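Local coordinates for pleckstrin homology domain-containing family M member 2 (Homo sapiens, PDB 3CXB), which binds the Salmonella effector SifA through its pleckstrin homology domain and probably links it to kinesin, at residues B[65-69]-B[80-86]; B[2-6]-B[88-92]; B[56-60]-B[93-97]. One frame throughout, in Å; residues are numbered along the deposited sequence.

In the fold
Starting from the N terminus, residues 2-6 of strand 2-8 meet helix 86-100, the last element of the fold, in contact 2, which closes the longest of the three loops. After three further strands, strand 54-59 packs against residues 93-97 of the same helix in contact 3. Because 88-92 precedes 93-97, these two contacts cross. Contact 1, the hairpin of strands 68-73 and 79-82, lies within both spans and leads directly into the helix. Strand 2-8 neighbours 79-82 in the antiparallel sheet, and 54-59 neighbours 68-73, so the helix packs on strands flanking the hairpin. Phe69 of contact 1 also touches Leu6, Met89 and Leu96.

Contact 1: residues B[65-69]-B[80-86]; sequences RPHAF and ELSAESE
Leu81 lies against one face of the Phe69 ring, with its CB 3.8 Å from the ring centroid and only 22° off the normal, a CH-pi contact. Phe69 sets its CG between the backbone N and the carbonyl carbon (chi1 58°), which swings the ring across to the partner strand; the CD1 branch of Leu81 continues beyond CB along the CE1 and CZ side of the ring. Between the same two residues the backbones form a pair of hydrogen bonds: Phe69 N donates to Leu81 O at 3.1 Å and Leu81 N to Phe69 O at 2.9 Å. The hairpin of strands 68-73 and 79-82 belongs to the antiparallel sheet of the PH domain, and Phe69 points to the side where helix 86-100 caps the barrel, touching Met89, Met93 and Leu96. Ala68 and Ser82, a non-hydrogen-bonded pair, point to the other side of the sheet. Past them Ala83 N donates to His67 O at 3.0 Å, in a nearly straight N-H...O arrangement. The His67 imidazole lies against the loop leading from strand 79-82 to the helix, with Pro66 CB over one face and Ser85 C over the opposite one, both toward the rim. Ser85 is the N-cap of the helix, its OG bonded to Glu88 N. At the other end of the contact a poorly ordered Arg65 reaches out as an extended chain and meets the bent Glu80 nearly at right angles: NH1 and OE1 form a salt bridge at 3.4 Å, the guanidinium and carboxylate planes being 40° apart.

Contact 2: residues B[2-6]-B[88-92]; sequences KEGML and EMAEW
Lys2 reaches Trp92 by two torsions: chi1 of 74° tucks CG over the backbone, between N and C, which puts CG and CD over one face of the indole; the bend at chi3 (-64°) then carries CE and NZ on across it. Its CD sits over the six-membered ring, 3.8 Å from the centroid and 5° off the normal, a CH-pi contact. NZ ends above the five-membered ring, 4.3 Å from that centroid, in a cation-pi arrangement. The ammonium group also forms a salt bridge with Glu91, from NZ to OE2 at 3.2 Å, so it lies between ring and carboxylate, though the hydrogen bond is weak. Leu6 covers the opposite face, its CD2 4.1 Å from the centroid of the five-membered ring, while CD1 lies near NE1. At the indole edge Gly4 N approaches CZ2 to 3.8 Å, and Glu88 OE1 lies in the ring plane. Trp92 thus lies between strand 2-8 and the helix, whose short segments run obliquely antiparallel, and it also touches Val25 of the next strand. A tryptophan in the C-terminal helix, buried against the strands of the barrel it caps, is a hallmark of the PH domain.

Contact 3: residues B[56-60]-B[93-97]; sequences GCRRA and MQHLC
Met93 and Cys97, the two helix residues that flank Cys57 of the opposing strand, are joined to each other by the backbone bond from Cys97 N to Met93 O of 2.9 Å. They belong to the C-terminal helix that caps one open end of the PH-domain barrel, here packed on strand 54-59. The two short segments run almost antiparallel, at 161°, with their axes 8.4 Å apart at closest, and no hydrogen bond crosses between them; van der Waals packing joins them. Cys57 points toward the helix: SG meets CB of Leu96 at 3.6 Å, while CB lies beside the sulfur of Cys97 at 3.5 Å. Met93, bent at chi2 (78°) and again at chi3 (-83°), curls back along the strand, so that its thioether sulfur faces the backbone of Arg58, with SD 3.8 Å from Arg58 C. Arg59 brings CG alongside the same sulfur, and its guanidinium continues past the contact to a salt bridge with Glu86. Met93 and Leu96 also both touch Phe69 of the neighbouring strand. The two cysteines form no disulfide, Cys57 SG and Cys97 SG being 4.4 Å apart.

Contact 1: residues B[65-69]-B[80-86]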
# COMPACT_ATOMS: atom_id res chain seq x y z
N ARG B 65 -11.13 3.43 -9.88
CA ARG B 65 -9.75 3.38 -9.42
C ARG B 65 -9.28 1.95 -9.67
O ARG B 65 -9.12 1.16 -8.74
CB ARG B 65 -9.69 3.71 -7.93
CG ARG B 65 -10.52 2.79 -7.06
CD ARG B 65 -10.44 3.16 -5.59
NE ARG B 65 -11.14 2.19 -4.75
CZ ARG B 65 -11.27 2.30 -3.43
NH1 ARG B 65 -10.75 3.34 -2.80
NH2 ARG B 65 -11.93 1.38 -2.75
N PRO B 66 -9.04 1.60 -10.94
CA PRO B 66 -8.58 0.27 -11.35
C PRO B 66 -7.32 -0.23 -10.65
O PRO B 66 -6.41 0.55 -10.36
CB PRO B 66 -8.37 0.43 -12.85
CG PRO B 66 -7.97 1.86 -12.98
CD PRO B 66 -8.96 2.54 -12.07
N HIS B 67 -7.29 -1.54 -10.38
CA HIS B 67 -6.15 -2.18 -9.73
C HIS B 67 -5.90 -1.71 -8.29
O HIS B 67 -4.75 -1.55 -7.88
CB HIS B 67 -4.88 -1.94 -10.56
CG HIS B 67 -5.11 -1.98 -12.04
ND1 HIS B 67 -5.49 -3.12 -12.70
CD2 HIS B 67 -5.03 -1.00 -12.98
CE1 HIS B 67 -5.63 -2.85 -13.99
NE2 HIS B 67 -5.36 -1.57 -14.18
N ALA B 68 -6.97 -1.49 -7.53
CA ALA B 68 -6.83 -1.03 -6.16
C ALA B 68 -6.86 -2.12 -5.09
O ALA B 68 -7.63 -3.07 -5.18
CB ALA B 68 -7.90 -0.01 -5.85
N PHE B 69 -6.02 -1.97 -4.08
CA PHE B 69 -5.94 -2.92 -2.97
C PHE B 69 -5.58 -2.20 -1.68
O PHE B 69 -5.10 -1.07 -1.70
CB PHE B 69 -4.91 -4.00 -3.28
CG PHE B 69 -3.52 -3.46 -3.54
CD1 PHE B 69 -2.56 -3.43 -2.52
CD2 PHE B 69 -3.16 -3.01 -4.80
CE1 PHE B 69 -1.28 -2.98 -2.76
CE2 PHE B 69 -1.87 -2.54 -5.06
CZ PHE B 69 -0.92 -2.53 -4.04
N GLU B 80 -4.69 2.69 1.33
CA GLU B 80 -5.34 2.43 0.05
C GLU B 80 -4.32 2.63 -1.07
O GLU B 80 -3.89 3.75 -1.33
CB GLU B 80 -6.53 3.36 -0.17
CG GLU B 80 -7.83 2.89 0.45
CD GLU B 80 -8.61 1.89 -0.40
OE1 GLU B 80 -9.77 1.59 -0.04
OE2 GLU B 80 -8.06 1.41 -1.42
N LEU B 81 -3.95 1.54 -1.73
CA LEU B 81 -2.98 1.61 -2.81
C LEU B 81 -3.63 1.33 -4.15
O LEU B 81 -4.74 0.82 -4.23
CB LEU B 81 -1.85 0.61 -2.56
CG LEU B 81 -0.98 0.79 -1.31
CD1 LEU B 81 -0.01 -0.38 -1.18
CD2 LEU B 81 -0.21 2.09 -1.41
N SER B 82 -2.92 1.67 -5.22
CA SER B 82 -3.42 1.44 -6.57
C SER B 82 -2.26 1.24 -7.52
O SER B 82 -1.32 2.04 -7.52
CB SER B 82 -4.26 2.63 -7.04
OG SER B 82 -4.91 2.32 -8.26
N ALA B 83 -2.30 0.18 -8.32
CA ALA B 83 -1.23 -0.10 -9.26
C ALA B 83 -1.64 0.40 -10.64
O ALA B 83 -2.68 1.05 -10.78
CB ALA B 83 -0.94 -1.59 -9.31
N GLU B 84 -0.83 0.12 -11.65
CA GLU B 84 -1.13 0.57 -13.00
C GLU B 84 -1.73 -0.54 -13.84
O GLU B 84 -2.40 -0.29 -14.84
CB GLU B 84 0.15 1.11 -13.67
CG GLU B 84 1.28 0.08 -13.82
CD GLU B 84 2.53 0.64 -14.50
OE1 GLU B 84 2.43 1.15 -15.64
OE2 GLU B 84 3.63 0.56 -13.90
N SER B 85 -1.51 -1.79 -13.41
CA SER B 85 -2.03 -2.95 -14.13
C SER B 85 -2.56 -4.05 -13.21
O SER B 85 -2.29 -4.07 -12.02
CB SER B 85 -0.92 -3.52 -15.02
OG SER B 85 0.20 -3.88 -14.24
N GLU B 86 -3.33 -4.97 -13.78
CA GLU B 86 -3.89 -6.07 -13.01
C GLU B 86 -2.77 -7.00 -12.55
O GLU B 86 -2.87 -7.65 -11.51
CB GLU B 86 -4.90 -6.82 -13.89
CG GLU B 86 -5.23 -8.26 -13.47
CD GLU B 86 -6.13 -8.35 -12.25
OE1 GLU B 86 -6.93 -7.41 -12.04
OE2 GLU B 86 -6.05 -9.36 -11.53

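Contact 2: residues B[2-6]-B[88-92]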
# COMPACT_ATOMS: atom_id res chain seq x y z
N LYS B 2 10.39 -6.50 -3.00
CA LYS B 2 10.27 -5.81 -4.27
C LYS B 2 9.97 -4.35 -4.01
O LYS B 2 9.59 -3.98 -2.90
CB LYS B 2 9.15 -6.40 -5.13
CG LYS B 2 7.75 -6.06 -4.67
CD LYS B 2 6.73 -6.33 -5.77
CE LYS B 2 6.99 -5.43 -6.98
NZ LYS B 2 6.15 -5.76 -8.18
N GLU B 3 10.15 -3.52 -5.03
CA GLU B 3 9.90 -2.10 -4.90
C GLU B 3 9.20 -1.59 -6.14
O GLU B 3 9.27 -2.22 -7.19
CB GLU B 3 11.22 -1.32 -4.71
CG GLU B 3 12.26 -1.54 -5.81
CD GLU B 3 13.51 -0.67 -5.65
OE1 GLU B 3 13.39 0.58 -5.77
OE2 GLU B 3 14.60 -1.23 -5.41
N GLY B 4 8.54 -0.45 -6.03
CA GLY B 4 7.87 0.09 -7.17
C GLY B 4 7.10 1.33 -6.83
O GLY B 4 6.91 1.67 -5.67
N MET B 5 6.64 2.01 -7.87
CA MET B 5 5.87 3.22 -7.72
C MET B 5 4.38 2.86 -7.72
O MET B 5 3.94 2.02 -8.51
CB MET B 5 6.20 4.17 -8.88
CG MET B 5 6.03 5.66 -8.54
SD MET B 5 7.27 6.26 -7.31
CE MET B 5 8.54 6.76 -8.37
N LEU B 6 3.61 3.48 -6.84
CA LEU B 6 2.17 3.22 -6.77
C LEU B 6 1.45 4.52 -6.46
O LEU B 6 2.06 5.59 -6.45
CB LEU B 6 1.86 2.19 -5.66
CG LEU B 6 2.15 0.68 -5.85
CD1 LEU B 6 3.62 0.39 -6.09
CD2 LEU B 6 1.74 -0.03 -4.59
N GLU B 88 0.75 -6.18 -11.97
CA GLU B 88 1.58 -5.59 -10.93
C GLU B 88 0.86 -5.70 -9.59
O GLU B 88 1.44 -6.11 -8.58
CB GLU B 88 1.88 -4.12 -11.24
CG GLU B 88 2.75 -3.45 -10.18
CD GLU B 88 3.09 -2.00 -10.47
OE1 GLU B 88 3.82 -1.38 -9.66
OE2 GLU B 88 2.62 -1.47 -11.51
N MET B 89 -0.42 -5.33 -9.57
CA MET B 89 -1.19 -5.39 -8.35
C MET B 89 -1.25 -6.82 -7.82
O MET B 89 -1.07 -7.05 -6.64
CB MET B 89 -2.58 -4.82 -8.59
CG MET B 89 -3.66 -5.84 -8.66
SD MET B 89 -4.50 -5.91 -7.10
CE MET B 89 -6.05 -4.99 -7.52
N ALA B 90 -1.46 -7.79 -8.70
CA ALA B 90 -1.49 -9.18 -8.26
C ALA B 90 -0.12 -9.58 -7.72
O ALA B 90 0.01 -10.45 -6.83
CB ALA B 90 -1.87 -10.06 -9.40
N GLU B 91 0.92 -8.95 -8.26
CA GLU B 91 2.27 -9.25 -7.83
C GLU B 91 2.48 -8.70 -6.43
O GLU B 91 3.07 -9.35 -5.56
CB GLU B 91 3.29 -8.64 -8.78
CG GLU B 91 4.63 -9.31 -8.67
CD GLU B 91 5.62 -8.80 -9.68
OE1 GLU B 91 6.74 -9.35 -9.72
OE2 GLU B 91 5.27 -7.85 -10.43
N TRP B 92 1.98 -7.49 -6.20
CA TRP B 92 2.11 -6.87 -4.90
C TRP B 92 1.31 -7.68 -3.91
O TRP B 92 1.80 -8.02 -2.82
CB TRP B 92 1.58 -5.44 -4.93
CG TRP B 92 2.64 -4.43 -5.29
CD1 TRP B 92 2.68 -3.62 -6.39
CD2 TRP B 92 3.77 -4.08 -4.50
NE1 TRP B 92 3.77 -2.79 -6.34
CE2 TRP B 92 4.46 -3.06 -5.18
CE3 TRP B 92 4.28 -4.55 -3.28
CZ2 TRP B 92 5.63 -2.48 -4.69
CZ3 TRP B 92 5.44 -3.98 -2.79
CH2 TRP B 92 6.10 -2.95 -3.49

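Contact 3: residues B[56-60]-B[93-97]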
# COMPACT_ATOMS: atom_id res chain seq x y z
N GLY B 56 -3.92 -7.63 7.55
CA GLY B 56 -4.12 -8.39 6.32
C GLY B 56 -4.07 -7.52 5.08
O GLY B 56 -3.72 -6.34 5.16
N CYS B 57 -4.39 -8.10 3.93
CA CYS B 57 -4.41 -7.39 2.64
C CYS B 57 -5.54 -7.96 1.80
O CYS B 57 -5.80 -9.16 1.83
CB CYS B 57 -3.12 -7.63 1.84
SG CYS B 57 -1.56 -7.06 2.54
N ARG B 58 -6.19 -7.12 1.01
CA ARG B 58 -7.24 -7.61 0.14
C ARG B 58 -7.38 -6.72 -1.09
O ARG B 58 -6.93 -5.59 -1.11
CB ARG B 58 -8.56 -7.67 0.91
CG ARG B 58 -9.08 -6.32 1.37
CD ARG B 58 -10.30 -6.47 2.27
NE ARG B 58 -11.39 -5.59 1.88
CZ ARG B 58 -12.30 -5.88 0.95
NH1 ARG B 58 -12.27 -7.04 0.30
NH2 ARG B 58 -13.26 -5.00 0.68
N ARG B 59 -7.99 -7.25 -2.14
CA ARG B 59 -8.23 -6.46 -3.32
C ARG B 59 -9.41 -5.58 -2.91
O ARG B 59 -10.29 -6.02 -2.18
CB ARG B 59 -8.61 -7.36 -4.50
CG ARG B 59 -7.44 -7.96 -5.27
CD ARG B 59 -7.89 -9.23 -5.95
NE ARG B 59 -7.54 -9.31 -7.37
CZ ARG B 59 -6.56 -10.06 -7.85
NH1 ARG B 59 -6.31 -10.07 -9.15
NH2 ARG B 59 -5.84 -10.80 -7.03
N ALA B 60 -9.42 -4.33 -3.37
CA ALA B 60 -10.49 -3.42 -3.00
C ALA B 60 -11.60 -3.33 -4.03
O ALA B 60 -11.52 -3.90 -5.11
CB ALA B 60 -9.93 -2.04 -2.73
N MET B 93 0.07 -7.97 -4.29
CA MET B 93 -0.83 -8.71 -3.43
C MET B 93 -0.19 -9.99 -2.93
O MET B 93 -0.19 -10.27 -1.73
CB MET B 93 -2.12 -9.04 -4.18
CG MET B 93 -3.31 -9.33 -3.29
SD MET B 93 -4.07 -7.84 -2.62
CE MET B 93 -3.07 -7.46 -1.24
N GLN B 94 0.38 -10.75 -3.84
CA GLN B 94 1.00 -12.02 -3.48
C GLN B 94 2.17 -11.86 -2.52
O GLN B 94 2.34 -12.66 -1.60
CB GLN B 94 1.45 -12.74 -4.74
CG GLN B 94 2.11 -14.08 -4.53
CD GLN B 94 2.58 -14.67 -5.84
OE1 GLN B 94 1.77 -14.97 -6.72
NE2 GLN B 94 3.89 -14.84 -5.99
N HIS B 95 2.97 -10.82 -2.73
CA HIS B 95 4.12 -10.59 -1.86
C HIS B 95 3.66 -10.14 -0.48
O HIS B 95 4.05 -10.71 0.53
CB HIS B 95 5.07 -9.52 -2.46
CG HIS B 95 5.96 -10.04 -3.55
ND1 HIS B 95 6.73 -11.18 -3.41
CD2 HIS B 95 6.22 -9.56 -4.79
CE1 HIS B 95 7.43 -11.38 -4.52
NE2 HIS B 95 7.13 -10.41 -5.37
N LEU B 96 2.81 -9.13 -0.44
CA LEU B 96 2.31 -8.61 0.82
C LEU B 96 1.58 -9.64 1.68
O LEU B 96 1.76 -9.69 2.89
CB LEU B 96 1.39 -7.42 0.55
CG LEU B 96 2.11 -6.22 -0.06
CD1 LEU B 96 1.10 -5.17 -0.50
CD2 LEU B 96 3.08 -5.66 0.97
N CYS B 97 0.74 -10.45 1.06
CA CYS B 97 -0.00 -11.45 1.81
C CYS B 97 0.95 -12.52 2.30
O CYS B 97 0.74 -13.14 3.34
CB CYS B 97 -1.11 -12.05 0.95
SG CYS B 97 -2.37 -10.81 0.46